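Local coordinates for protein phenylalanine ammonia-lyase (Rhodosporidium toruloides, PDB 1Y2M) that catalyses the non-oxidative deamination of L-phenylalanine and L-tyrosine to trans-cinnamate and p-coumarate, releasing ammonium, as a homotetrameric lyase of the PAL/histidase family, at residues 158-162 with 163-167; 242-246 with 247-251; 518-521 with 522-525; 700-704 with 705-709. All coordinates share one frame; numbering follows the deposited sequence.

Contact 1 (158-162 with 163-167)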
ATOM      1  N   ASN B 158     -13.630  -7.310  20.102  1.00  9.77           N
ATOM      2  CA  ASN B 158     -13.831  -5.844  19.953  1.00  8.83           C
ATOM      3  C   ASN B 158     -13.383  -4.994  21.144  1.00  8.71           C
ATOM      4  O   ASN B 158     -13.777  -3.835  21.236  1.00  9.17           O
ATOM      5  CB  ASN B 158     -15.295  -5.548  19.644  1.00  9.19           C
ATOM      6  CG  ASN B 158     -15.630  -5.828  18.202  1.00 11.09           C
ATOM      7  OD1 ASN B 158     -14.733  -5.705  17.363  1.00 12.00           O
ATOM      8  ND2 ASN B 158     -16.885  -6.162  17.893  1.00 12.84           N
ATOM      9  N   SER B 159     -12.603  -5.592  22.037  1.00  8.67           N
ATOM     10  CA  SER B 159     -12.035  -4.856  23.177  1.00 10.32           C
ATOM     11  C   SER B 159     -10.536  -4.864  23.166  1.00  9.82           C
ATOM     12  O   SER B 159      -9.902  -5.738  22.578  1.00 10.71           O
ATOM     13  CB  SER B 159     -12.503  -5.476  24.484  1.00 11.17           C
ATOM     14  OG  SER B 159     -11.895  -6.737  24.711  1.00 12.61           O
ATOM     15  N   LEU B 160      -9.967  -3.842  23.771  1.00 10.19           N
ATOM     16  CA  LEU B 160      -8.527  -3.708  23.824  1.00 11.40           C
ATOM     17  C   LEU B 160      -7.980  -4.795  24.756  1.00  8.33           C
ATOM     18  O   LEU B 160      -8.560  -5.119  25.822  1.00 10.26           O
ATOM     19  CB  LEU B 160      -8.063  -2.363  24.361  1.00 12.20           C
ATOM     20  CG  LEU B 160      -7.997  -1.142  23.472  1.00 16.97           C
ATOM     21  CD1 LEU B 160      -7.664   0.063  24.368  1.00 18.68           C
ATOM     22  CD2 LEU B 160      -6.992  -1.331  22.342  1.00 15.08           C
ATOM     23  N   PRO B 161      -6.816  -5.365  24.390  1.00 10.57           N
ATOM     24  CA  PRO B 161      -6.196  -6.307  25.291  1.00 11.45           C
ATOM     25  C   PRO B 161      -5.976  -5.747  26.699  1.00  8.85           C
ATOM     26  O   PRO B 161      -5.592  -4.576  26.849  1.00 11.07           O
ATOM     27  CB  PRO B 161      -4.846  -6.587  24.635  1.00 12.24           C
ATOM     28  CG  PRO B 161      -5.113  -6.343  23.160  1.00 14.22           C
ATOM     29  CD  PRO B 161      -6.059  -5.223  23.135  1.00 12.86           C
ATOM     30  N   LEU B 162      -6.135  -6.611  27.685  1.00  9.95           N
ATOM     31  CA  LEU B 162      -6.044  -6.183  29.086  1.00  7.43           C
ATOM     32  C   LEU B 162      -4.638  -5.542  29.334  1.00  9.09           C
ATOM     33  O   LEU B 162      -4.502  -4.523  30.025  1.00  8.50           O
ATOM     34  CB  LEU B 162      -6.328  -7.342  30.060  1.00  8.93           C
ATOM     35  CG  LEU B 162      -7.742  -7.927  29.865  1.00  9.48           C
ATOM     36  CD1 LEU B 162      -7.831  -9.110  30.828  1.00 15.77           C
ATOM     37  CD2 LEU B 162      -8.795  -6.901  30.110  1.00 11.71           C
ATOM     38  N   GLU B 163      -3.586  -6.138  28.774  1.00  9.74           N
ATOM     39  CA  GLU B 163      -2.228  -5.623  29.010  1.00 10.75           C
ATOM     40  C   GLU B 163      -2.072  -4.190  28.480  1.00  9.99           C
ATOM     41  O   GLU B 163      -1.340  -3.370  29.050  1.00 10.57           O
ATOM     42  CB  GLU B 163      -1.125  -6.535  28.408  1.00 11.51           C
ATOM     43  CG  GLU B 163      -1.176  -6.728  26.923  1.00 10.21           C
ATOM     44  CD  GLU B 163      -0.016  -7.546  26.328  1.00 16.42           C
ATOM     45  OE1 GLU B 163       0.445  -8.461  27.009  1.00 21.14           O
ATOM     46  OE2 GLU B 163       0.474  -7.267  25.198  1.00 16.46           O
ATOM     47  N   VAL B 164      -2.740  -3.883  27.369  1.00  8.69           N
ATOM     48  CA  VAL B 164      -2.613  -2.575  26.794  1.00  9.19           C
ATOM     49  C   VAL B 164      -3.248  -1.569  27.723  1.00  9.21           C
ATOM     50  O   VAL B 164      -2.706  -0.495  27.989  1.00  9.56           O
ATOM     51  CB  VAL B 164      -3.266  -2.546  25.406  1.00  8.78           C
ATOM     52  CG1 VAL B 164      -3.445  -1.113  24.905  1.00 10.26           C
ATOM     53  CG2 VAL B 164      -2.372  -3.348  24.433  1.00  8.36           C
ATOM     54  N   VAL B 165      -4.415  -1.935  28.224  1.00  7.95           N
ATOM     55  CA  VAL B 165      -5.129  -1.087  29.197  1.00  7.94           C
ATOM     56  C   VAL B 165      -4.322  -0.828  30.462  1.00  8.40           C
ATOM     57  O   VAL B 165      -4.208   0.319  30.917  1.00  8.55           O
ATOM     58  CB  VAL B 165      -6.544  -1.600  29.528  1.00  9.53           C
ATOM     59  CG1 VAL B 165      -7.218  -0.662  30.548  1.00 11.62           C
ATOM     60  CG2 VAL B 165      -7.363  -1.728  28.245  1.00 10.74           C
ATOM     61  N   ARG B 166      -3.700  -1.879  31.002  1.00  7.56           N
ATOM     62  CA  ARG B 166      -2.842  -1.707  32.175  1.00  7.64           C
ATOM     63  C   ARG B 166      -1.656  -0.789  31.875  1.00  9.32           C
ATOM     64  O   ARG B 166      -1.338   0.099  32.669  1.00  9.57           O
ATOM     65  CB  ARG B 166      -2.289  -3.058  32.633  1.00  6.74           C
ATOM     66  CG  ARG B 166      -3.371  -3.889  33.411  1.00  8.24           C
ATOM     67  CD  ARG B 166      -2.808  -5.139  33.998  1.00 11.83           C
ATOM     68  NE  ARG B 166      -1.630  -4.918  34.845  1.00 11.92           N
ATOM     69  CZ  ARG B 166      -1.678  -4.661  36.153  1.00 10.31           C
ATOM     70  NH1 ARG B 166      -2.840  -4.540  36.790  1.00  9.20           N
ATOM     71  NH2 ARG B 166      -0.564  -4.471  36.854  1.00 11.74           N
ATOM     72  N   GLY B 167      -0.994  -1.002  30.730  1.00  8.78           N
ATOM     73  CA  GLY B 167       0.121  -0.142  30.358  1.00 10.07           C
ATOM     74  C   GLY B 167      -0.336   1.313  30.212  1.00  8.25           C
ATOM     75  O   GLY B 167       0.369   2.234  30.604  1.00  9.55           O
TER
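Val165 N donates to Pro161 O at 3.2 Å and so ties the N-cap residue to helix 162-176, while Arg166 N to Leu162 O, at 2.9 Å, is the first bond inside the helix. Pro161 O is also approached by Val164 N at 3.0 Å, a weak bond, bent to 127° at the hydrogen. Pro161 has no polar side chain with which to cap an N-H; its carbonyl takes the N-H groups of Val164, weakly, and Val165. Glu163 holds CG between its own backbone N and carbonyl carbon (chi1 61°); its chain runs on extended, and OE1 forms a salt bridge with Arg77. A negative charge this near a helix N-terminus would probably be favoured by the helix dipole as well. The guanidinium group of Arg166, its chain kinked at chi3, is held by the carbonyls of Leu195 and Ala75.

Outside these bonds the packing is aliphatic. Val165 sets CG2 beside its backbone N, where the methyl meets Leu160 CB at 4.0 Å and lies 3.6 Å from Pro161 O. Val164 turns its own CG2 to the proline ring, touching Pro161 CB at 4.1 Å, while its CG1 makes a looser contact with Leu160 CD2 at 4.4 Å. Val274, Met278 and Leu281 of helix 273-303 pack on this apolar side. Leu160, just ahead of the N-cap, and Val165, in the first turn, are thus paired five residues apart as in a hydrophobic staple, which closes the N-terminus of helix 162-176.

Contact 2 (242-246 with 247-251)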
ATOM      1  N   LYS B 242     -14.150 -12.346  35.672  1.00  9.84           N
ATOM      2  CA  LYS B 242     -15.491 -11.799  35.635  1.00 10.95           C
ATOM      3  C   LYS B 242     -15.457 -10.421  34.986  1.00 11.68           C
ATOM      4  O   LYS B 242     -14.446  -9.718  35.088  1.00 10.37           O
ATOM      5  CB  LYS B 242     -16.041 -11.647  37.045  1.00 11.55           C
ATOM      6  CG  LYS B 242     -16.035 -12.927  37.802  1.00 12.49           C
ATOM      7  CD  LYS B 242     -16.793 -12.811  39.082  1.00 13.72           C
ATOM      8  CE  LYS B 242     -16.762 -14.133  39.796  1.00 14.19           C
ATOM      9  NZ  LYS B 242     -17.539 -14.060  41.081  1.00 14.16           N
ATOM     10  N   ILE B 243     -16.551 -10.062  34.330  1.00 11.83           N
ATOM     11  CA  ILE B 243     -16.783  -8.694  33.880  1.00 11.47           C
ATOM     12  C   ILE B 243     -17.950  -8.145  34.652  1.00 11.05           C
ATOM     13  O   ILE B 243     -19.043  -8.672  34.594  1.00 13.30           O
ATOM     14  CB  ILE B 243     -17.031  -8.583  32.354  1.00 13.16           C
ATOM     15  CG1 ILE B 243     -15.763  -9.004  31.583  1.00 14.26           C
ATOM     16  CG2 ILE B 243     -17.342  -7.115  31.944  1.00 11.47           C
ATOM     17  CD1 ILE B 243     -15.978  -9.251  30.084  1.00 18.90           C
ATOM     18  N   LEU B 244     -17.700  -7.089  35.418  1.00  8.70           N
ATOM     19  CA  LEU B 244     -18.654  -6.486  36.301  1.00 11.34           C
ATOM     20  C   LEU B 244     -18.801  -4.981  36.023  1.00  6.76           C
ATOM     21  O   LEU B 244     -17.946  -4.347  35.394  1.00  8.18           O
ATOM     22  CB  LEU B 244     -18.139  -6.637  37.739  1.00  9.77           C
ATOM     23  CG  LEU B 244     -17.765  -8.006  38.262  1.00  9.95           C
ATOM     24  CD1 LEU B 244     -17.160  -7.902  39.633  1.00 12.96           C
ATOM     25  CD2 LEU B 244     -18.991  -8.911  38.282  1.00 16.91           C
ATOM     26  N   TYR B 245     -19.890  -4.404  36.477  1.00  9.50           N
ATOM     27  CA  TYR B 245     -19.968  -2.961  36.475  1.00 10.74           C
ATOM     28  C   TYR B 245     -18.865  -2.409  37.358  1.00 12.37           C
ATOM     29  O   TYR B 245     -18.476  -3.023  38.376  1.00  7.75           O
ATOM     30  CB  TYR B 245     -21.337  -2.470  36.908  1.00  9.33           C
ATOM     31  CG  TYR B 245     -22.336  -2.700  35.825  1.00 10.33           C
ATOM     32  CD1 TYR B 245     -22.429  -1.821  34.737  1.00 18.42           C
ATOM     33  CD2 TYR B 245     -23.176  -3.817  35.859  1.00 23.17           C
ATOM     34  CE1 TYR B 245     -23.347  -2.086  33.677  1.00 24.04           C
ATOM     35  CE2 TYR B 245     -24.082  -4.075  34.837  1.00 22.25           C
ATOM     36  CZ  TYR B 245     -24.182  -3.207  33.768  1.00 21.37           C
ATOM     37  OH  TYR B 245     -25.109  -3.457  32.754  1.00 22.95           O
ATOM     38  N   ALA B 246     -18.350  -1.241  36.972  1.00  7.51           N
ATOM     39  CA  ALA B 246     -17.217  -0.642  37.692  1.00  9.15           C
ATOM     40  C   ALA B 246     -17.516  -0.493  39.175  1.00  7.44           C
ATOM     41  O   ALA B 246     -16.661  -0.814  39.995  1.00  8.95           O
ATOM     42  CB  ALA B 246     -16.832   0.678  37.126  1.00 10.58           C
ATOM     43  N   ARG B 247     -18.709  -0.003  39.526  1.00  8.20           N
ATOM     44  CA  ARG B 247     -19.041   0.133  40.973  1.00  8.88           C
ATOM     45  C   ARG B 247     -19.073  -1.177  41.740  1.00 10.82           C
ATOM     46  O   ARG B 247     -18.610  -1.245  42.858  1.00  9.84           O
ATOM     47  CB  ARG B 247     -20.346   0.903  41.155  1.00  8.55           C
ATOM     48  CG  ARG B 247     -20.157   2.370  40.850  1.00 14.92           C
ATOM     49  CD  ARG B 247     -21.401   3.128  41.096  1.00 14.76           C
ATOM     50  NE  ARG B 247     -21.144   4.539  40.872  1.00 12.43           N
ATOM     51  CZ  ARG B 247     -20.905   5.442  41.811  1.00 16.01           C
ATOM     52  NH1 ARG B 247     -20.976   5.155  43.111  1.00 11.15           N
ATOM     53  NH2 ARG B 247     -20.661   6.685  41.449  1.00 15.01           N
ATOM     54  N   GLU B 248     -19.575  -2.242  41.125  1.00 10.72           N
ATOM     55  CA  GLU B 248     -19.524  -3.571  41.741  1.00 11.19           C
ATOM     56  C   GLU B 248     -18.080  -3.995  42.000  1.00  7.83           C
ATOM     57  O   GLU B 248     -17.755  -4.477  43.108  1.00 11.43           O
ATOM     58  CB  GLU B 248     -20.200  -4.608  40.858  1.00 12.88           C
ATOM     59  CG  GLU B 248     -21.645  -4.342  40.643  1.00 18.16           C
ATOM     60  CD  GLU B 248     -22.282  -5.252  39.586  1.00 18.06           C
ATOM     61  OE1 GLU B 248     -21.615  -5.787  38.648  1.00 18.88           O
ATOM     62  OE2 GLU B 248     -23.521  -5.374  39.664  1.00 24.94           O
ATOM     63  N   ALA B 249     -17.215  -3.824  41.014  1.00 11.60           N
ATOM     64  CA  ALA B 249     -15.829  -4.240  41.186  1.00 13.12           C
ATOM     65  C   ALA B 249     -15.173  -3.428  42.289  1.00 13.84           C
ATOM     66  O   ALA B 249     -14.469  -3.966  43.146  1.00 10.57           O
ATOM     67  CB  ALA B 249     -15.037  -4.102  39.872  1.00 13.37           C
HETATM   68  N   MSE B 250     -15.412  -2.124  42.301  1.00 10.09           N
HETATM   69  CA  MSE B 250     -14.798  -1.275  43.296  1.00 10.17           C
HETATM   70  C   MSE B 250     -15.237  -1.650  44.697  1.00  9.25           C
HETATM   71  O   MSE B 250     -14.442  -1.601  45.649  1.00 13.53           O
HETATM   72  CB  MSE B 250     -15.097   0.177  43.017  1.00  7.80           C
HETATM   73  CG  MSE B 250     -14.238   0.652  41.853  1.00  9.36           C
HETATM   74 SE   MSE B 250     -14.307   2.578  41.554  1.00 22.30          SE
HETATM   75  CE  MSE B 250     -16.108   2.552  40.579  1.00 13.71           C
ATOM     76  N   ALA B 251     -16.499  -2.059  44.831  1.00 10.72           N
ATOM     77  CA  ALA B 251     -17.053  -2.404  46.151  1.00 11.07           C
ATOM     78  C   ALA B 251     -16.387  -3.676  46.695  1.00 11.06           C
ATOM     79  O   ALA B 251     -16.161  -3.787  47.902  1.00 11.52           O
ATOM     80  CB  ALA B 251     -18.540  -2.600  46.064  1.00 14.15           C
TER
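Glu248 folds back over the start of its own helix and caps it: its OE1 accepts the backbone N-H of Tyr245 at 3.1 Å. The bond is bent and comes from above the carboxylate, 44° out of its plane. The same oxygen lies at the edge of the Tyr245 ring, 3.8 Å from CD2, with the ring and carboxylate planes 76° apart. Glu248 and Tyr245 run side by side in the same direction, and Leu244 CB approaches the same OE1 at 3.7 Å from the strand.

The close-packed part lies on the inner side. Ala249 N bonds to Tyr245 O at 3.0 Å and Met250 N to Ala246 O at 2.9 Å, the first rungs of the helix. Met250, a selenomethionine, bends at chi3, so that CE returns over Ala246 and touches its CB at 4.0 Å. Beside it, Ala246 and Ala249 both rest on Val233 of the adjoining strand, their short side chains bringing helix and strand together; Leu244 CD1 meets Ala249 CB more loosely, at 4.4 Å.

The other side is open to solvent. Glu248 and Arg247 are exposed; Arg247 extends away from the strand, with NE bonded to the carbonyl of Gly227. Strand 242-245 and helix 247-251 meet at 105°, a sharp turn from the edge of the antiparallel sheet. With Tyr245 as N-cap, Glu248 supplies the side-chain-to-backbone half of a capping box, and Leu244 with Ala249 takes the positions of a hydrophobic staple.

Contact 3 (518-521 with 522-525)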
ATOM      1  N   ASP B 518       2.975 -10.893  15.666  1.00  8.91           N
ATOM      2  CA  ASP B 518       2.369 -12.199  15.815  1.00  8.73           C
ATOM      3  C   ASP B 518       2.726 -13.066  14.614  1.00  7.36           C
ATOM      4  O   ASP B 518       3.177 -14.225  14.730  1.00  9.91           O
ATOM      5  CB  ASP B 518       0.855 -12.041  15.908  1.00 12.13           C
ATOM      6  CG  ASP B 518       0.150 -13.305  16.424  1.00 15.31           C
ATOM      7  OD1 ASP B 518       0.750 -14.107  17.221  1.00 15.82           O
ATOM      8  OD2 ASP B 518      -1.043 -13.459  16.071  1.00 16.70           O
ATOM      9  N   VAL B 519       2.531 -12.505  13.417  1.00  7.85           N
ATOM     10  CA  VAL B 519       2.864 -13.249  12.189  1.00  8.14           C
ATOM     11  C   VAL B 519       4.320 -13.568  12.102  1.00  8.39           C
ATOM     12  O   VAL B 519       4.695 -14.695  11.685  1.00  9.16           O
ATOM     13  CB  VAL B 519       2.352 -12.512  10.972  1.00  9.53           C
ATOM     14  CG1 VAL B 519       2.725 -13.219   9.679  1.00  8.82           C
ATOM     15  CG2 VAL B 519       0.844 -12.356  11.114  1.00 10.81           C
ATOM     16  N   LEU B 520       5.174 -12.605  12.461  1.00  8.73           N
ATOM     17  CA  LEU B 520       6.624 -12.875  12.439  1.00  8.02           C
ATOM     18  C   LEU B 520       6.934 -13.975  13.448  1.00  8.95           C
ATOM     19  O   LEU B 520       7.829 -14.784  13.195  1.00  9.15           O
ATOM     20  CB  LEU B 520       7.455 -11.629  12.743  1.00  9.73           C
ATOM     21  CG  LEU B 520       8.979 -11.789  12.604  1.00 10.62           C
ATOM     22  CD1 LEU B 520       9.431 -12.456  11.310  1.00 12.29           C
ATOM     23  CD2 LEU B 520       9.725 -10.456  12.699  1.00  9.87           C
ATOM     24  N   SER B 521       6.242 -14.023  14.602  1.00  9.06           N
ATOM     25  CA  SER B 521       6.501 -15.085  15.594  1.00  8.80           C
ATOM     26  C   SER B 521       6.163 -16.445  15.013  1.00  6.99           C
ATOM     27  O   SER B 521       6.834 -17.430  15.295  1.00  9.09           O
ATOM     28  CB  SER B 521       5.710 -14.837  16.851  1.00  8.61           C
ATOM     29  OG  SER B 521       6.073 -13.584  17.472  1.00 10.44           O
ATOM     30  N   LEU B 522       5.105 -16.506  14.217  1.00  7.27           N
ATOM     31  CA  LEU B 522       4.756 -17.791  13.567  1.00  8.37           C
ATOM     32  C   LEU B 522       5.871 -18.202  12.610  1.00 10.38           C
ATOM     33  O   LEU B 522       6.265 -19.373  12.561  1.00  8.89           O
ATOM     34  CB  LEU B 522       3.466 -17.636  12.739  1.00  8.69           C
ATOM     35  CG  LEU B 522       2.163 -17.421  13.519  1.00  9.10           C
ATOM     36  CD1 LEU B 522       1.017 -16.996  12.633  1.00  9.48           C
ATOM     37  CD2 LEU B 522       1.804 -18.689  14.269  1.00 12.38           C
ATOM     38  N   LEU B 523       6.350 -17.248  11.822  1.00  8.46           N
ATOM     39  CA  LEU B 523       7.422 -17.504  10.852  1.00  8.86           C
ATOM     40  C   LEU B 523       8.700 -17.927  11.557  1.00  9.17           C
ATOM     41  O   LEU B 523       9.384 -18.882  11.113  1.00  9.81           O
ATOM     42  CB  LEU B 523       7.636 -16.259   9.992  1.00 10.24           C
ATOM     43  CG  LEU B 523       8.729 -16.327   8.953  1.00  8.31           C
ATOM     44  CD1 LEU B 523       8.639 -17.478   8.055  1.00  8.56           C
ATOM     45  CD2 LEU B 523       8.860 -14.958   8.192  1.00 11.40           C
ATOM     46  N   LEU B 524       9.090 -17.180  12.593  1.00  8.83           N
ATOM     47  CA  LEU B 524      10.364 -17.493  13.238  1.00  8.62           C
ATOM     48  C   LEU B 524      10.272 -18.815  14.042  1.00 10.04           C
ATOM     49  O   LEU B 524      11.257 -19.561  14.146  1.00  9.96           O
ATOM     50  CB  LEU B 524      10.868 -16.330  14.092  1.00  8.49           C
ATOM     51  CG  LEU B 524      11.181 -15.090  13.254  1.00 10.81           C
ATOM     52  CD1 LEU B 524      11.946 -14.120  14.141  1.00  9.93           C
ATOM     53  CD2 LEU B 524      11.972 -15.350  11.975  1.00 12.04           C
ATOM     54  N   ALA B 525       9.092 -19.118  14.591  1.00  8.83           N
ATOM     55  CA  ALA B 525       8.870 -20.443  15.263  1.00  9.40           C
ATOM     56  C   ALA B 525       9.061 -21.567  14.218  1.00  8.74           C
ATOM     57  O   ALA B 525       9.638 -22.586  14.489  1.00  9.38           O
ATOM     58  CB  ALA B 525       7.540 -20.526  15.890  1.00 11.34           C
TER
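The shortest bond here joins Leu524 N to Leu520 O, at 2.8 Å. It belongs to an unbroken i to i+4 ladder: Ala525 N meets Ser521 O at 2.9 Å, and Leu522 N and Leu523 N bind Asp518 O and Val519 O.

Leu520, Leu523 and Leu524 meet on one side of the helix. Leu520 places CG anti to its backbone N (chi1 -174°), sending CD1 forward along the helix, where it meets Leu524 CG at 3.7 Å and Leu524 CD2 at 3.9 Å. The two side chains cross obliquely. On its other flank Leu520 CD1 touches Leu523 CD2 at 4.0 Å, so one methyl bridges two later residues. Leu524 CG also lies 3.4 Å from Leu520 O, close against the backbone of the preceding turn. Replacing Leu524 with an alanine would remove CG and both methyls, and would probably leave Leu520 CD1 without the side chain it rests on in the next turn and open a gap towards helix 273-303.

Two polar side chains lie elsewhere on the turn. The buried hydroxyl of Ser521 is satisfied by Asn517 O one turn back, while Asp518 OD1 is bound by Tyr699 OH and by a lysine of helix 691-703. Leu522 packs on Tyr699 as well. Both segments belong to the long helix 506-560, surrounded within the helical bundle: Leu520 faces helix 416-443, Leu523 helix 468-484, Leu524 helix 273-303, and Ser521 and Ala525 pack against helix 691-703.

Contact 4 (700-704 with 705-709)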
ATOM      1  N   GLU B 700       4.435 -20.491  21.181  1.00  9.69           N
ATOM      2  CA  GLU B 700       3.923 -20.106  22.503  1.00 11.09           C
ATOM      3  C   GLU B 700       5.036 -19.594  23.406  1.00 10.68           C
ATOM      4  O   GLU B 700       4.841 -18.631  24.157  1.00 10.71           O
ATOM      5  CB  GLU B 700       3.146 -21.253  23.133  1.00 11.78           C
ATOM      6  CG  GLU B 700       1.813 -21.486  22.409  1.00 11.93           C
ATOM      7  CD  GLU B 700       0.979 -22.662  22.914  1.00 15.84           C
ATOM      8  OE1 GLU B 700       1.537 -23.574  23.557  1.00 16.70           O
ATOM      9  OE2 GLU B 700      -0.262 -22.670  22.679  1.00 13.21           O
ATOM     10  N   ALA B 701       6.213 -20.213  23.308  1.00  8.81           N
ATOM     11  CA  ALA B 701       7.401 -19.751  24.024  1.00  9.74           C
ATOM     12  C   ALA B 701       7.935 -18.400  23.568  1.00  7.27           C
ATOM     13  O   ALA B 701       8.537 -17.667  24.355  1.00  9.21           O
ATOM     14  CB  ALA B 701       8.497 -20.809  23.958  1.00 11.90           C
ATOM     15  N   ILE B 702       7.710 -18.055  22.307  1.00  9.30           N
ATOM     16  CA  ILE B 702       8.028 -16.723  21.797  1.00  9.07           C
ATOM     17  C   ILE B 702       7.006 -15.732  22.375  1.00  8.38           C
ATOM     18  O   ILE B 702       7.352 -14.733  22.985  1.00 10.41           O
ATOM     19  CB  ILE B 702       8.067 -16.683  20.250  1.00 11.06           C
ATOM     20  CG1 ILE B 702       9.235 -17.553  19.747  1.00 11.68           C
ATOM     21  CG2 ILE B 702       8.221 -15.260  19.767  1.00 12.34           C
ATOM     22  CD1 ILE B 702       9.174 -17.826  18.263  1.00 10.18           C
ATOM     23  N   LYS B 703       5.731 -16.026  22.200  1.00 10.52           N
ATOM     24  CA  LYS B 703       4.686 -15.063  22.583  1.00 10.02           C
ATOM     25  C   LYS B 703       4.658 -14.759  24.079  1.00  8.87           C
ATOM     26  O   LYS B 703       4.423 -13.603  24.484  1.00 13.56           O
ATOM     27  CB  LYS B 703       3.317 -15.538  22.091  1.00  9.87           C
ATOM     28  CG  LYS B 703       3.105 -15.632  20.617  1.00 12.74           C
ATOM     29  CD  LYS B 703       3.323 -14.311  19.836  1.00 14.94           C
ATOM     30  CE  LYS B 703       2.342 -13.191  20.176  1.00 18.74           C
ATOM     31  NZ  LYS B 703       0.944 -13.558  19.940  1.00 20.26           N
ATOM     32  N   SER B 704       4.958 -15.765  24.877  1.00 11.45           N
ATOM     33  CA  SER B 704       4.976 -15.640  26.335  1.00 12.75           C
ATOM     34  C   SER B 704       6.230 -14.920  26.816  1.00 11.21           C
ATOM     35  O   SER B 704       6.281 -14.524  27.976  1.00 12.72           O
ATOM     36  CB  SER B 704       4.942 -17.009  27.017  1.00 12.38           C
ATOM     37  OG  SER B 704       6.199 -17.677  26.836  1.00 12.63           O
ATOM     38  N   GLY B 705       7.242 -14.799  25.965  1.00 10.89           N
ATOM     39  CA  GLY B 705       8.538 -14.232  26.337  1.00 11.18           C
ATOM     40  C   GLY B 705       9.445 -15.227  27.061  1.00  9.53           C
ATOM     41  O   GLY B 705      10.565 -14.854  27.485  1.00 10.45           O
ATOM     42  N   ARG B 706       9.027 -16.492  27.194  1.00 11.10           N
ATOM     43  CA  ARG B 706       9.894 -17.516  27.748  1.00  9.23           C
ATOM     44  C   ARG B 706      11.251 -17.616  27.055  1.00  9.56           C
ATOM     45  O   ARG B 706      12.313 -17.780  27.720  1.00 10.27           O
ATOM     46  CB  ARG B 706       9.220 -18.887  27.736  1.00 10.29           C
ATOM     47  CG  ARG B 706       9.946 -19.900  28.535  1.00 13.79           C
ATOM     48  CD  ARG B 706       9.236 -21.225  28.546  1.00 12.51           C
ATOM     49  NE  ARG B 706       9.998 -22.219  29.277  1.00 14.12           N
ATOM     50  CZ  ARG B 706       9.627 -23.488  29.428  1.00 15.12           C
ATOM     51  NH1 ARG B 706       8.524 -23.944  28.867  1.00 15.85           N
ATOM     52  NH2 ARG B 706      10.363 -24.297  30.141  1.00 16.38           N
ATOM     53  N   ILE B 707      11.253 -17.406  25.738  1.00  8.73           N
ATOM     54  CA  ILE B 707      12.477 -17.498  24.929  1.00  9.30           C
ATOM     55  C   ILE B 707      13.428 -16.310  25.195  1.00  8.54           C
ATOM     56  O   ILE B 707      14.623 -16.335  24.882  1.00 10.43           O
ATOM     57  CB  ILE B 707      12.140 -17.566  23.441  1.00  9.23           C
ATOM     58  CG1 ILE B 707      13.305 -18.171  22.685  1.00  9.37           C
ATOM     59  CG2 ILE B 707      11.665 -16.187  22.905  1.00 11.63           C
ATOM     60  CD1 ILE B 707      12.925 -18.559  21.330  1.00 13.00           C
ATOM     61  N   ASN B 708      12.886 -15.236  25.772  1.00 10.37           N
ATOM     62  CA  ASN B 708      13.657 -13.997  25.878  1.00 10.80           C
ATOM     63  C   ASN B 708      14.930 -14.110  26.662  1.00 10.09           C
ATOM     64  O   ASN B 708      15.978 -13.675  26.170  1.00 10.32           O
ATOM     65  CB  ASN B 708      12.844 -12.849  26.447  1.00 12.05           C
ATOM     66  CG  ASN B 708      11.639 -12.477  25.557  1.00 11.39           C
ATOM     67  OD1 ASN B 708      11.550 -12.900  24.392  1.00 10.95           O
ATOM     68  ND2 ASN B 708      10.678 -11.693  26.136  1.00 10.59           N
ATOM     69  N   ASN B 709      14.888 -14.738  27.832  1.00  9.12           N
ATOM     70  CA  ASN B 709      16.137 -14.917  28.612  1.00  9.99           C
ATOM     71  C   ASN B 709      17.130 -15.871  27.956  1.00 10.58           C
ATOM     72  O   ASN B 709      18.308 -15.787  28.203  1.00 12.73           O
ATOM     73  CB  ASN B 709      15.830 -15.346  30.044  1.00 12.04           C
ATOM     74  CG  ASN B 709      15.326 -14.170  30.923  1.00 20.25           C
ATOM     75  OD1 ASN B 709      15.577 -12.977  30.637  1.00 24.45           O
ATOM     76  ND2 ASN B 709      14.632 -14.511  32.013  1.00 29.65           N
TER
HETATM   77  O   HOH W   1       9.482 -12.915  22.635  1.00 11.07           O
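Gly705 leaves the helix with positive phi (80°), which turns the chain that follows, and its N-H bonds to Ile702 O at 3.0 Å. This corresponds to the 5-to-2 bond of a Schellman motif, but the 6-to-1 bond is missing, since Arg706 N, though near Ala701 O, is badly angled for it; the end is only Schellman-like. Ile707 N, one residue further on, takes Ala701 O instead, at 3.1 Å. Arg706 N donates to Ser704 OG at 3.1 Å, and Ser704 keeps that oxygen between its own backbone N and carbonyl carbon (chi1 71°), turned to the chain ahead.

Ile702 and Ile707 lie side by side across the turn, CG1 of the former touching CD1 of the latter at 4.1 Å. Ile707 CG2 settles on Ile702 CA at 3.8 Å. A water donates both to Ile702 O (2.8 Å) and to Asn708 OD1 (2.7 Å), linking the carbonyl of Ile702, near the end of the first helix, to the start of the next.

Arg706 extends outward to a salt bridge with Glu672. The turn joins helix 691-703 to helix 708-714: Ile702 packs on helices 273-303 and 506-560, and Ile707 on Leu665 and Phe668 of helix 662-672.

In the fold
Contacts 3 and 4 meet directly, their centres 12 Å apart: a salt bridge of 2.8 Å joins Asp518 OD1 to Lys703 NZ, and Ile702 CG2 packs on Ser521 OG at 3.6 Å. Contacts 1 and 2, 17 Å apart between centres, form no direct contact but both cap helix N-termini beside the antiparallel sheet that includes strands 200-201 and 240-245. Contact 2 lies about 37 Å from contact 3, centre to centre. Assembly brings distant pieces together: Asn158 of contact 1 packs on Asp518 of the second subunit and bonds to Tyr699 there. All four contacts lie away from the residues of the active site, those known or inferred to bind cinnamate among them.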